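Local coordinates for protein guanine nucleotide exchange factor SRM1 (Saccharomyces cerevisiae, PDB 3OF7) that acts as a guanine nucleotide exchange factor that promotes the exchange of GDP for GTP on GSP1 and GSP2, and binds chromatin, at residues A[32-37]-A[442-447]. Residues are numbered along the deposited sequence; the frame is centred on the assembly and turned at random.
Sequences FCWGTG and QFSVSG
Phe32 O is gripped twice from the opposite strand: Ser446 N donates a hydrogen bond to Phe32 O at 2.9 Å, and Val445 CA adds a weaker CA-H...O contact to Phe32 O at 3.3 Å. It is one link in the Velcro closure of the seven-bladed RCC1 beta-propeller, a worked example of how a circular fold is sealed by pairing strands from the two ends of the chain. Strands 432-439 and 443-450 of the last repeat are joined in one antiparallel blade by strands 30-34 and 56-58 of the first. Phe32-Ser446 and Trp34-Ser444 are hydrogen-bonded pairs, Cys33-Val445 a non-hydrogen-bonded one, and the N-to-C directions of strands 32-34 and 443-447 lie 167° apart, nearly antiparallel.

Trp34 contributes the largest share of any residue to the contact. Its CG sits between the backbone N and the carbonyl carbon (chi1 69°), which folds the indole back along the partner strand. Ser444 CB lies over one face of the six-membered ring, a CH-pi contact 3.8 Å from the centroid, while Ser446 OG meets the edge at Trp34 CZ3 (3.5 Å). Ser444 OG is hydrogen-bonded to Ala408 O, the carbonyl to which Trp34 NE1 also makes a weak hydrogen bond. With an alanine here, Ser444 CB would probably lose its aromatic cover and a gap open beside Ser444 and Ser446, with Ala408 O deprived of its weak NE1 bond.

On the opposite face of the sheet from Trp34, Cys33 SG touches Val445 CG2, and Val445 also packs on Phe72 and Val74 of the neighbouring blade. At Gly35 the chain turns a corner, and Gly35 CA comes within 4.2 Å of Phe443 CA; a CB there would clash with Gln442 O. Beyond the corner Thr36 N donates to Gln442 O at 2.8 Å, and Thr36 CG2 rests 3.4 Å from Gln442 OE1.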
ATOM      1  N   PHE A  32       8.897  -4.659  12.286  1.00 13.79           N
ATOM      2  CA  PHE A  32      10.106  -3.882  12.052  1.00 13.68           C
ATOM      3  C   PHE A  32       9.762  -2.618  11.283  1.00 13.77           C
ATOM      4  O   PHE A  32       8.932  -2.656  10.382  1.00 13.37           O
ATOM      5  CB  PHE A  32      11.108  -4.689  11.227  1.00 13.35           C
ATOM      6  CG  PHE A  32      11.502  -5.985  11.863  1.00 14.85           C
ATOM      7  CD1 PHE A  32      12.567  -6.038  12.762  1.00 15.26           C
ATOM      8  CD2 PHE A  32      10.796  -7.148  11.583  1.00 13.09           C
ATOM      9  CE1 PHE A  32      12.930  -7.243  13.368  1.00 15.39           C
ATOM     10  CE2 PHE A  32      11.157  -8.355  12.178  1.00 15.16           C
ATOM     11  CZ  PHE A  32      12.220  -8.403  13.066  1.00 15.80           C
ATOM     12  N   CYS A  33      10.431  -1.522  11.624  1.00 13.86           N
ATOM     13  CA  CYS A  33      10.204  -0.232  10.979  1.00 14.38           C
ATOM     14  C   CYS A  33      11.538   0.404  10.625  1.00 14.76           C
ATOM     15  O   CYS A  33      12.534   0.242  11.356  1.00 15.11           O
ATOM     16  CB  CYS A  33       9.431   0.699  11.926  1.00 14.28           C
ATOM     17  SG  CYS A  33       7.790   0.105  12.416  1.00 15.45           S
ATOM     18  N   TRP A  34      11.569   1.123   9.507  1.00 14.93           N
ATOM     19  CA  TRP A  34      12.792   1.817   9.092  1.00 15.19           C
ATOM     20  C   TRP A  34      12.509   2.916   8.073  1.00 15.75           C
ATOM     21  O   TRP A  34      11.416   2.967   7.500  1.00 15.73           O
ATOM     22  CB  TRP A  34      13.826   0.819   8.560  1.00 14.91           C
ATOM     23  CG  TRP A  34      13.471   0.152   7.243  1.00 14.18           C
ATOM     24  CD1 TRP A  34      13.881   0.542   5.990  1.00 13.54           C
ATOM     25  CD2 TRP A  34      12.664  -1.019   7.054  1.00 13.45           C
ATOM     26  NE1 TRP A  34      13.375  -0.316   5.037  1.00 13.81           N
ATOM     27  CE2 TRP A  34      12.631  -1.284   5.660  1.00 13.29           C
ATOM     28  CE3 TRP A  34      11.963  -1.874   7.924  1.00 13.02           C
ATOM     29  CZ2 TRP A  34      11.918  -2.364   5.114  1.00 13.10           C
ATOM     30  CZ3 TRP A  34      11.263  -2.953   7.379  1.00 12.46           C
ATOM     31  CH2 TRP A  34      11.241  -3.184   5.986  1.00 12.56           C
ATOM     32  N   GLY A  35      13.502   3.787   7.862  1.00 16.42           N
ATOM     33  CA  GLY A  35      13.387   4.934   6.957  1.00 17.11           C
ATOM     34  C   GLY A  35      13.377   6.230   7.753  1.00 17.79           C
ATOM     35  O   GLY A  35      14.078   6.353   8.759  1.00 17.88           O
ATOM     36  N   THR A  36      12.565   7.186   7.317  1.00 18.47           N
ATOM     37  CA  THR A  36      12.499   8.508   7.955  1.00 19.22           C
ATOM     38  C   THR A  36      11.146   8.713   8.641  1.00 19.84           C
ATOM     39  O   THR A  36      10.092   8.434   8.060  1.00 19.87           O
ATOM     40  CB  THR A  36      12.831   9.632   6.938  1.00 19.22           C
ATOM     41  OG1 THR A  36      14.174   9.441   6.473  1.00 19.70           O
ATOM     42  CG2 THR A  36      12.723  11.037   7.566  1.00 18.91           C
ATOM     43  N   GLY A  37      11.197   9.183   9.884  1.00 20.34           N
ATOM     44  CA  GLY A  37      10.003   9.350  10.698  1.00 21.11           C
ATOM     45  C   GLY A  37       9.898  10.741  11.292  1.00 21.54           C
ATOM     46  O   GLY A  37       9.550  10.893  12.467  1.00 21.66           O
ATOM     47  N   GLN A 442       8.064   7.929   3.184  1.00 17.06           N
ATOM     48  CA  GLN A 442       9.498   7.988   3.487  1.00 17.14           C
ATOM     49  C   GLN A 442       9.981   6.849   4.387  1.00 16.36           C
ATOM     50  O   GLN A 442      11.057   6.940   4.989  1.00 16.00           O
ATOM     51  CB  GLN A 442       9.845   9.336   4.157  1.00 17.59           C
ATOM     52  CG  GLN A 442       9.469  10.576   3.349  0.80 19.37           C
ATOM     53  CD  GLN A 442      10.036  11.870   3.937  0.80 21.91           C
ATOM     54  OE1 GLN A 442      10.531  11.895   5.067  0.90 21.64           O
ATOM     55  NE2 GLN A 442       9.967  12.948   3.161  0.90 24.16           N
ATOM     56  N   PHE A 443       9.205   5.772   4.472  1.00 15.31           N
ATOM     57  CA  PHE A 443       9.475   4.719   5.452  1.00 14.72           C
ATOM     58  C   PHE A 443       8.829   3.410   5.025  1.00 14.28           C
ATOM     59  O   PHE A 443       7.981   3.394   4.129  1.00 14.18           O
ATOM     60  CB  PHE A 443       8.971   5.143   6.845  1.00 15.01           C
ATOM     61  CG  PHE A 443       7.461   5.101   6.999  1.00 15.77           C
ATOM     62  CD1 PHE A 443       6.655   6.053   6.383  1.00 14.98           C
ATOM     63  CD2 PHE A 443       6.855   4.108   7.779  1.00 15.79           C
ATOM     64  CE1 PHE A 443       5.251   6.025   6.531  1.00 15.04           C
ATOM     65  CE2 PHE A 443       5.461   4.060   7.932  1.00 15.02           C
ATOM     66  CZ  PHE A 443       4.655   5.019   7.307  1.00 14.70           C
ATOM     67  N   SER A 444       9.224   2.322   5.680  1.00 14.11           N
ATOM     68  CA  SER A 444       8.677   0.994   5.408  1.00 13.78           C
ATOM     69  C   SER A 444       8.435   0.231   6.714  1.00 13.61           C
ATOM     70  O   SER A 444       9.016   0.555   7.757  1.00 13.39           O
ATOM     71  CB  SER A 444       9.630   0.201   4.514  1.00 14.06           C
ATOM     72  OG  SER A 444      10.018   0.958   3.378  1.00 15.14           O
ATOM     73  N   VAL A 445       7.558  -0.767   6.649  1.00 13.45           N
ATOM     74  CA  VAL A 445       7.224  -1.598   7.804  1.00 13.35           C
ATOM     75  C   VAL A 445       7.175  -3.043   7.326  1.00 13.67           C
ATOM     76  O   VAL A 445       6.703  -3.315   6.215  1.00 13.47           O
ATOM     77  CB  VAL A 445       5.848  -1.219   8.414  1.00 13.71           C
ATOM     78  CG1 VAL A 445       5.512  -2.117   9.623  1.00 13.51           C
ATOM     79  CG2 VAL A 445       5.803   0.258   8.816  1.00 14.30           C
ATOM     80  N   SER A 446       7.671  -3.965   8.154  1.00 13.24           N
ATOM     81  CA  SER A 446       7.539  -5.388   7.863  1.00 13.22           C
ATOM     82  C   SER A 446       7.081  -6.174   9.096  1.00 13.10           C
ATOM     83  O   SER A 446       7.147  -5.693  10.229  1.00 12.80           O
ATOM     84  CB  SER A 446       8.847  -5.966   7.312  1.00 13.20           C
ATOM     85  OG  SER A 446       9.842  -5.954   8.317  1.00 14.36           O
ATOM     86  N   GLY A 447       6.602  -7.383   8.849  1.00 12.97           N
ATOM     87  CA  GLY A 447       6.222  -8.292   9.908  1.00 13.39           C
ATOM     88  C   GLY A 447       6.760  -9.653   9.544  1.00 13.71           C
ATOM     89  O   GLY A 447       6.580 -10.112   8.415  1.00 13.71           O
TER